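Local coordinates for NikO protein (Streptomyces tendae, PDB 4FQD), which is an enolpyruvyl transferase of the EPSP synthase family, MurA subfamily, essential in nikkomycin biosynthesis, at residues A[120-125]-A[163-168]; A[15-20]-A[423-428]; A[375-380]-A[400-405]. The protein carries 4 engineered substitutions. All blocks are in the same frame, centred on the assembly; numbering follows the deposited sequence.

Contact 1 of 3, residues A[120-125]-A[163-168]; sequences GVARLS and VDLTAQ
Ala-122 faces Leu-165 and Leu-124 faces Val-163 in an antiparallel strand pair of the inverse alpha/beta barrel fold. Strand 121-124 forms one edge of a three-stranded sheet, and strand 163-166 runs down its middle. The two pairs form the apolar face, pressed against helices 112-118 and 142-149. Ala-122 CB lies 4.1 Å from Leu-165 CB, a spacing set by the pairing of the strands; its small size suits a place against Leu-115 of helix 112-118, and the branched Leu-124 and Val-163 fill the rest of this buried layer. Gly-120 leads in from a helix with phi 84°, where a CB would press on the preceding carbonyl oxygen; its own O accepts the N-H of Ala-167 at 2.9 Å.

The outward face suits polar or beta-branched residues. Val-121 CG1 meets the methyl CG2 of Thr-166 at 3.7 Å, while Thr-166 OG1 bonds to the carbonyl of Thr-154 on the next strand. Arg-123 lies alongside Asp-164, both pointing the same way. Its CG stands opposite the backbone N (chi1 -172°) and the chain is extended as far as NE, carrying the guanidinium past the carboxylate. The planes are inclined by 56°, and NH1 reaches OD1 of Asp-164 at 2.8 Å in a salt bridge.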
loop_
_atom_site.group_PDB
_atom_site.type_symbol
_atom_site.label_atom_id
_atom_site.label_comp_id
_atom_site.label_asym_id
_atom_site.label_seq_id
_atom_site.Cartn_x
_atom_site.Cartn_y
_atom_site.Cartn_z
ATOM N N GLY A 120 -5.730 43.763 -4.057
ATOM C CA GLY A 120 -4.294 43.887 -3.899
ATOM C C GLY A 120 -3.840 43.467 -2.514
ATOM O O GLY A 120 -2.657 43.212 -2.285
ATOM N N VAL A 121 -4.790 43.397 -1.586
ATOM C CA VAL A 121 -4.503 43.001 -0.214
ATOM C C VAL A 121 -5.513 41.976 0.286
ATOM O O VAL A 121 -6.647 41.921 -0.191
ATOM C CB VAL A 121 -4.501 44.213 0.741
ATOM C CG1 VAL A 121 -3.216 45.012 0.589
ATOM C CG2 VAL A 121 -5.717 45.088 0.491
ATOM N N ALA A 122 -5.088 41.165 1.249
ATOM C CA ALA A 122 -5.948 40.154 1.850
ATOM C C ALA A 122 -5.378 39.710 3.192
ATOM O O ALA A 122 -4.174 39.487 3.320
ATOM C CB ALA A 122 -6.101 38.962 0.918
ATOM N N ARG A 123 -6.245 39.585 4.190
ATOM C CA ARG A 123 -5.818 39.149 5.512
ATOM C C ARG A 123 -6.225 37.703 5.765
ATOM O O ARG A 123 -7.386 37.336 5.592
ATOM C CB ARG A 123 -6.397 40.057 6.598
ATOM C CG ARG A 123 -5.843 39.785 7.988
ATOM C CD ARG A 123 -6.374 40.782 9.004
ATOM N NE ARG A 123 -5.617 40.743 10.252
ATOM C CZ ARG A 123 -4.598 41.549 10.535
ATOM N NH1 ARG A 123 -4.210 42.468 9.660
ATOM N NH2 ARG A 123 -3.969 41.439 11.696
ATOM N N LEU A 124 -5.260 36.885 6.171
ATOM C CA LEU A 124 -5.528 35.487 6.473
ATOM C C LEU A 124 -5.621 35.273 7.981
ATOM O O LEU A 124 -4.614 35.036 8.648
ATOM C CB LEU A 124 -4.446 34.589 5.870
ATOM C CG LEU A 124 -4.695 33.087 5.987
ATOM C CD1 LEU A 124 -6.098 32.754 5.513
ATOM C CD2 LEU A 124 -3.659 32.311 5.190
ATOM N N SER A 125 -6.839 35.363 8.506
ATOM C CA SER A 125 -7.075 35.249 9.942
ATOM C C SER A 125 -6.732 33.862 10.474
ATOM O O SER A 125 -6.792 32.873 9.743
ATOM C CB SER A 125 -8.530 35.588 10.268
ATOM O OG SER A 125 -8.855 36.900 9.839
ATOM N N VAL A 163 -2.025 36.388 8.739
ATOM C CA VAL A 163 -1.114 36.784 7.673
ATOM C C VAL A 163 -1.751 37.831 6.763
ATOM O O VAL A 163 -2.899 37.688 6.347
ATOM C CB VAL A 163 -0.684 35.575 6.817
ATOM C CG1 VAL A 163 0.426 35.974 5.857
ATOM C CG2 VAL A 163 -0.231 34.425 7.703
ATOM N N ASP A 164 -0.997 38.884 6.465
ATOM C CA ASP A 164 -1.448 39.917 5.542
ATOM C C ASP A 164 -0.823 39.712 4.169
ATOM O O ASP A 164 0.401 39.705 4.032
ATOM C CB ASP A 164 -1.093 41.306 6.076
ATOM C CG ASP A 164 -1.904 41.686 7.299
ATOM O OD1 ASP A 164 -3.092 41.307 7.364
ATOM O OD2 ASP A 164 -1.356 42.363 8.194
ATOM N N LEU A 165 -1.663 39.542 3.153
ATOM C CA LEU A 165 -1.175 39.332 1.795
ATOM C C LEU A 165 -1.166 40.640 1.009
ATOM O O LEU A 165 -2.092 41.443 1.114
ATOM C CB LEU A 165 -2.023 38.286 1.066
ATOM C CG LEU A 165 -2.227 36.929 1.747
ATOM C CD1 LEU A 165 -2.781 35.917 0.759
ATOM C CD2 LEU A 165 -0.940 36.418 2.371
ATOM N N THR A 166 -0.111 40.849 0.228
ATOM C CA THR A 166 0.004 42.036 -0.613
ATOM C C THR A 166 0.527 41.676 -2.000
ATOM O O THR A 166 1.388 40.806 -2.141
ATOM C CB THR A 166 0.933 43.096 0.013
ATOM O OG1 THR A 166 2.130 42.466 0.488
ATOM C CG2 THR A 166 0.246 43.794 1.173
ATOM N N ALA A 167 0.004 42.350 -3.019
ATOM C CA ALA A 167 0.420 42.103 -4.394
ATOM C C ALA A 167 0.092 43.284 -5.301
ATOM O O ALA A 167 -1.059 43.474 -5.693
ATOM C CB ALA A 167 -0.231 40.834 -4.924
ATOM N N GLN A 168 1.108 44.076 -5.631
ATOM C CA GLN A 168 0.935 45.193 -6.551
ATOM C C GLN A 168 0.657 44.696 -7.963
ATOM O O GLN A 168 -0.176 45.253 -8.678
ATOM C CB GLN A 168 2.166 46.100 -6.545
ATOM C CG GLN A 168 2.040 47.294 -5.622
ATOM C CD GLN A 168 0.830 48.148 -5.947
ATOM O OE1 GLN A 168 -0.185 48.094 -5.253
ATOM N NE2 GLN A 168 0.932 48.940 -7.008
#

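Contact 2 of 3, residues A[15-20]-A[423-428]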
loop_
_atom_site.group_PDB
_atom_site.type_symbol
_atom_site.label_atom_id
_atom_site.label_comp_id
_atom_site.label_asym_id
_atom_site.label_seq_id
_atom_site.Cartn_x
_atom_site.Cartn_y
_atom_site.Cartn_z
ATOM N N LEU A 15 -26.398 14.082 22.635
ATOM C CA LEU A 15 -25.995 12.735 22.260
ATOM C C LEU A 15 -26.854 12.191 21.128
ATOM O O LEU A 15 -27.934 12.709 20.845
ATOM C CB LEU A 15 -26.118 11.789 23.457
ATOM C CG LEU A 15 -25.153 11.920 24.634
ATOM C CD1 LEU A 15 -25.554 10.955 25.736
ATOM C CD2 LEU A 15 -23.734 11.645 24.186
ATOM N N LEU A 16 -26.361 11.140 20.482
ATOM C CA LEU A 16 -27.174 10.340 19.579
ATOM C C LEU A 16 -27.428 8.993 20.239
ATOM O O LEU A 16 -26.488 8.281 20.591
ATOM C CB LEU A 16 -26.473 10.137 18.236
ATOM C CG LEU A 16 -26.420 11.329 17.281
ATOM C CD1 LEU A 16 -25.782 10.919 15.964
ATOM C CD2 LEU A 16 -27.812 11.897 17.052
ATOM N N GLU A 17 -28.698 8.651 20.424
ATOM C CA GLU A 17 -29.055 7.375 21.029
ATOM C C GLU A 17 -29.419 6.374 19.939
ATOM O O GLU A 17 -30.480 6.469 19.323
ATOM C CB GLU A 17 -30.214 7.552 22.011
ATOM C CG GLU A 17 -30.542 6.309 22.821
ATOM C CD GLU A 17 -31.592 6.569 23.883
ATOM O OE1 GLU A 17 -31.299 7.319 24.840
ATOM O OE2 GLU A 17 -32.710 6.029 23.760
ATOM N N ILE A 18 -28.526 5.417 19.705
ATOM C CA ILE A 18 -28.686 4.473 18.606
ATOM C C ILE A 18 -29.175 3.100 19.062
ATOM O O ILE A 18 -28.592 2.485 19.953
ATOM C CB ILE A 18 -27.367 4.295 17.823
ATOM C CG1 ILE A 18 -26.847 5.647 17.330
ATOM C CG2 ILE A 18 -27.559 3.337 16.657
ATOM C CD1 ILE A 18 -25.581 6.102 18.019
ATOM N N HIS A 19 -30.253 2.632 18.442
ATOM C CA HIS A 19 -30.739 1.276 18.659
ATOM C C HIS A 19 -30.617 0.478 17.368
ATOM O O HIS A 19 -31.538 0.457 16.550
ATOM C CB HIS A 19 -32.193 1.286 19.132
ATOM C CG HIS A 19 -32.391 1.920 20.474
ATOM N ND1 HIS A 19 -32.716 3.250 20.630
ATOM C CD2 HIS A 19 -32.308 1.406 21.724
ATOM C CE1 HIS A 19 -32.827 3.528 21.916
ATOM N NE2 HIS A 19 -32.584 2.425 22.603
ATOM N N GLY A 20 -29.473 -0.172 17.184
ATOM C CA GLY A 20 -29.211 -0.918 15.967
ATOM C C GLY A 20 -29.849 -2.292 15.963
ATOM O O GLY A 20 -30.488 -2.696 16.934
ATOM N N PRO A 423 -27.009 -5.020 17.721
ATOM C CA PRO A 423 -28.349 -5.275 18.262
ATOM C C PRO A 423 -28.477 -4.820 19.714
ATOM O O PRO A 423 -28.605 -5.648 20.615
ATOM C CB PRO A 423 -28.471 -6.798 18.170
ATOM C CG PRO A 423 -27.068 -7.286 18.275
ATOM C CD PRO A 423 -26.228 -6.259 17.569
ATOM N N GLY A 424 -28.446 -3.510 19.933
ATOM C CA GLY A 424 -28.540 -2.956 21.271
ATOM C C GLY A 424 -28.440 -1.444 21.269
ATOM O O GLY A 424 -28.562 -0.809 20.222
ATOM N N ARG A 425 -28.210 -0.865 22.443
ATOM C CA ARG A 425 -28.134 0.586 22.569
ATOM C C ARG A 425 -26.694 1.088 22.525
ATOM O O ARG A 425 -25.806 0.526 23.167
ATOM C CB ARG A 425 -28.816 1.055 23.857
ATOM C CG ARG A 425 -29.229 2.520 23.836
ATOM C CD ARG A 425 -29.825 2.952 25.168
ATOM N NE ARG A 425 -28.797 3.354 26.123
ATOM C CZ ARG A 425 -28.530 4.615 26.449
ATOM N NH1 ARG A 425 -29.222 5.606 25.902
ATOM N NH2 ARG A 425 -27.573 4.887 27.326
ATOM N N THR A 426 -26.474 2.152 21.759
ATOM C CA THR A 426 -25.164 2.783 21.666
ATOM C C THR A 426 -25.328 4.297 21.620
ATOM O O THR A 426 -26.219 4.812 20.944
ATOM C CB THR A 426 -24.402 2.323 20.406
ATOM O OG1 THR A 426 -24.316 0.892 20.389
ATOM C CG2 THR A 426 -22.998 2.911 20.376
ATOM N N THR A 427 -24.475 5.009 22.347
ATOM C CA THR A 427 -24.496 6.464 22.321
ATOM C C THR A 427 -23.302 7.009 21.547
ATOM O O THR A 427 -22.197 6.472 21.630
ATOM C CB THR A 427 -24.507 7.062 23.738
ATOM O OG1 THR A 427 -23.385 6.566 24.475
ATOM C CG2 THR A 427 -25.790 6.685 24.464
ATOM N N LEU A 428 -23.537 8.074 20.789
ATOM C CA LEU A 428 -22.486 8.716 20.011
ATOM C C LEU A 428 -22.523 10.227 20.206
ATOM O O LEU A 428 -23.561 10.860 20.008
ATOM C CB LEU A 428 -22.638 8.378 18.526
ATOM C CG LEU A 428 -21.655 9.053 17.566
ATOM C CD1 LEU A 428 -20.223 8.638 17.874
ATOM C CD2 LEU A 428 -22.012 8.734 16.122
#
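Leu-428, Ile-18 and Arg-425 lose the most surface where strand 14-19 pairs antiparallel with strand 425-429, uniting the start of the modelled chain with a strand about 400 residues later. Leu-16 and Leu-428 form one hydrogen-bonded pair, Ile-18 and Thr-426 the next; Ile-18 N gives its hydrogen to Thr-426 O at 2.7 Å, and Thr-426 N returns the bond to Ile-18 O at 2.8 Å. Past the strand ends, Gly-20 N still reaches Gly-424 O at 3.2 Å.

On the face shared by Leu-16, Ile-18, Thr-426 and Leu-428 the sheet is largely apolar. In Ile-18, CG1 lies anti to the carbonyl carbon (chi1 -55°), and chi2 of 111° then turns CD1 toward the partner strand, 3.8 Å from Leu-428 CB. Helix 409-419 roofs both, Leu-416 and Ala-419 meeting Ile-18 and Leu-415 meeting Leu-428, so bulky aliphatic residues fit here.

Arg-425 occupies the other face. Its chain bends at chi3 and crosses Glu-17, bringing OE1 of Glu-17 to the guanidinium edge, 2.9 Å from NH1 in a salt bridge; the two planes stand 78° apart. The aliphatic part is used as well: CG of Arg-425 lies 3.6 Å from NE2 of His-19, whose ring meets it obliquely. Replacing Glu-17 by an alanine would probably leave the Arg-425 guanidinium without its carboxylate mate and freer to turn.

The strand pair is thus two-sided. Aliphatic packing ties it to the helix layer, whereas on the opposite face an ion pair and the methylenes of a long arginine bridge the strands, chemistry that tolerates partial contact with water.

Contact 3 of 3, residues A[375-380]-A[400-405]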
loop_
_atom_site.group_PDB
_atom_site.type_symbol
_atom_site.label_atom_id
_atom_site.label_comp_id
_atom_site.label_asym_id
_atom_site.label_seq_id
_atom_site.Cartn_x
_atom_site.Cartn_y
_atom_site.Cartn_z
ATOM N N LEU A 375 -14.232 1.986 17.221
ATOM C CA LEU A 375 -14.700 0.757 16.590
ATOM C C LEU A 375 -14.297 -0.451 17.427
ATOM O O LEU A 375 -14.968 -1.481 17.412
ATOM C CB LEU A 375 -14.128 0.619 15.177
ATOM C CG LEU A 375 -14.682 1.545 14.095
ATOM C CD1 LEU A 375 -13.981 1.285 12.772
ATOM C CD2 LEU A 375 -16.184 1.357 13.950
ATOM N N GLU A 376 -13.192 -0.309 18.152
ATOM C CA GLU A 376 -12.690 -1.363 19.027
ATOM C C GLU A 376 -13.697 -1.677 20.129
ATOM O O GLU A 376 -13.860 -2.830 20.525
ATOM C CB GLU A 376 -11.360 -0.938 19.653
ATOM C CG GLU A 376 -10.573 -2.071 20.282
ATOM C CD GLU A 376 -9.550 -2.660 19.333
ATOM O OE1 GLU A 376 -9.137 -1.949 18.394
ATOM O OE2 GLU A 376 -9.160 -3.831 19.522
ATOM N N ALA A 377 -14.368 -0.638 20.618
ATOM C CA ALA A 377 -15.349 -0.781 21.688
ATOM C C ALA A 377 -16.563 -1.587 21.240
ATOM O O ALA A 377 -17.227 -2.229 22.054
ATOM C CB ALA A 377 -15.778 0.588 22.199
ATOM N N LEU A 378 -16.849 -1.552 19.942
ATOM C CA LEU A 378 -17.996 -2.265 19.394
ATOM C C LEU A 378 -17.700 -3.744 19.161
ATOM O O LEU A 378 -18.615 -4.545 18.971
ATOM C CB LEU A 378 -18.470 -1.609 18.096
ATOM C CG LEU A 378 -19.078 -0.211 18.234
ATOM C CD1 LEU A 378 -19.501 0.322 16.876
ATOM C CD2 LEU A 378 -20.256 -0.229 19.197
ATOM N N GLY A 379 -16.420 -4.101 19.178
ATOM C CA GLY A 379 -16.016 -5.484 18.995
ATOM C C GLY A 379 -15.091 -5.684 17.811
ATOM O O GLY A 379 -14.528 -6.762 17.627
ATOM N N ILE A 380 -14.935 -4.639 17.005
ATOM C CA ILE A 380 -14.071 -4.696 15.832
ATOM C C ILE A 380 -12.599 -4.679 16.237
ATOM O O ILE A 380 -12.169 -3.824 17.011
ATOM C CB ILE A 380 -14.361 -3.527 14.871
ATOM C CG1 ILE A 380 -15.846 -3.501 14.505
ATOM C CG2 ILE A 380 -13.501 -3.631 13.623
ATOM C CD1 ILE A 380 -16.231 -2.369 13.581
ATOM N N PRO A 400 -22.974 -3.951 22.577
ATOM C CA PRO A 400 -23.877 -2.840 22.885
ATOM C C PRO A 400 -23.526 -2.169 24.211
ATOM O O PRO A 400 -22.660 -2.651 24.941
ATOM C CB PRO A 400 -25.227 -3.539 23.008
ATOM C CG PRO A 400 -24.875 -4.862 23.612
ATOM C CD PRO A 400 -23.503 -5.231 23.083
ATOM N N GLY A 401 -24.201 -1.063 24.512
ATOM C CA GLY A 401 -24.029 -0.380 25.782
ATOM C C GLY A 401 -22.736 0.403 25.900
ATOM O O GLY A 401 -22.180 0.532 26.990
ATOM N N THR A 402 -22.259 0.934 24.780
ATOM C CA THR A 402 -21.021 1.705 24.770
ATOM C C THR A 402 -21.277 3.192 24.546
ATOM O O THR A 402 -22.356 3.588 24.102
ATOM C CB THR A 402 -20.052 1.201 23.684
ATOM O OG1 THR A 402 -20.689 1.275 22.402
ATOM C CG2 THR A 402 -19.645 -0.240 23.960
ATOM N N ASP A 403 -20.277 4.009 24.861
ATOM C CA ASP A 403 -20.340 5.445 24.614
ATOM C C ASP A 403 -19.255 5.860 23.630
ATOM O O ASP A 403 -18.088 5.996 24.000
ATOM C CB ASP A 403 -20.185 6.231 25.915
ATOM C CG ASP A 403 -21.381 6.087 26.828
ATOM O OD1 ASP A 403 -22.442 6.667 26.515
ATOM O OD2 ASP A 403 -21.258 5.404 27.866
ATOM N N LEU A 404 -19.648 6.065 22.379
ATOM C CA LEU A 404 -18.692 6.375 21.321
ATOM C C LEU A 404 -18.490 7.876 21.142
ATOM O O LEU A 404 -19.446 8.649 21.146
ATOM C CB LEU A 404 -19.131 5.739 20.000
ATOM C CG LEU A 404 -18.613 4.331 19.684
ATOM C CD1 LEU A 404 -18.830 3.378 20.843
ATOM C CD2 LEU A 404 -19.280 3.793 18.433
ATOM N N ARG A 405 -17.234 8.279 20.987
ATOM C CA ARG A 405 -16.905 9.678 20.744
ATOM C C ARG A 405 -16.301 9.857 19.356
ATOM O O ARG A 405 -15.313 9.210 19.010
ATOM C CB ARG A 405 -15.935 10.198 21.806
ATOM C CG ARG A 405 -15.450 11.615 21.545
ATOM C CD ARG A 405 -14.384 12.036 22.542
ATOM N NE ARG A 405 -13.884 13.379 22.265
ATOM C CZ ARG A 405 -14.465 14.495 22.695
ATOM N NH1 ARG A 405 -15.574 14.427 23.417
ATOM N NH2 ARG A 405 -13.943 15.677 22.398
#
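Ala-377 and Thr-402 stand with their CA atoms 6.9 Å apart, where the last turn of helix 372-378 meets strand 402-405 with no hydrogen bond between the two segments. The helix closes in a Schellman motif: Gly-379 takes a positive phi of 121°, a conformation in which a CB would be jammed against the preceding carbonyl oxygen, and Ile-380 N folds back to Leu-375 O at 3.2 Å.

Side chains therefore carry the contact. Leu-378 and Leu-404, both buried, cross at about a right angle, and methyl CD1 of Leu-378 rests against CD2 of Leu-404 at 3.8 Å. The other branch of Leu-378, CD2, touches Thr-402 OG1 at 3.6 Å. In Thr-402 the hydroxyl sits between the backbone N and the carbonyl carbon (chi1 58°), which leaves the methyl CG2 to face the helix, 3.7 Å from the carbonyl O of Ala-377. Alanine suits this turn, since its short CB lets the strand approach yet still reaches CD1 of Leu-404 at 4.4 Å.

Nearby, Leu-415 touches Leu-404 and Ala-418 touches Leu-378, so helix 409-419 continues the apolar layer. Glu-374 OE1 also accepts a bond from Arg-405 N. This is helix-on-sheet packing at an outermost strand, as in the inverse alpha/beta barrel of EPSP synthase-like enzymes, whose sheets lie outside their helices.

How the contacts relate
Contacts 2 and 3 belong to one neighbourhood, their centres about 10 Å apart, because strands 402-405 and 425-429 are parallel neighbours in one sheet, joined through helix 409-419 as a beta-alpha-beta crossover. Contact 1 lies across the chain's centre from contact 2, about 47 Å between centres, in a different sheet. All three are partly buried and peripheral to the chain. Contacts 1 and 2 are alike, each an antiparallel strand pair with an aliphatic face toward helices and an arginine-carboxylate salt bridge on the other. Contact 3 differs: it joins helix to strand, between its two segments there are only van der Waals contacts, and none of its touching residues is fully exposed.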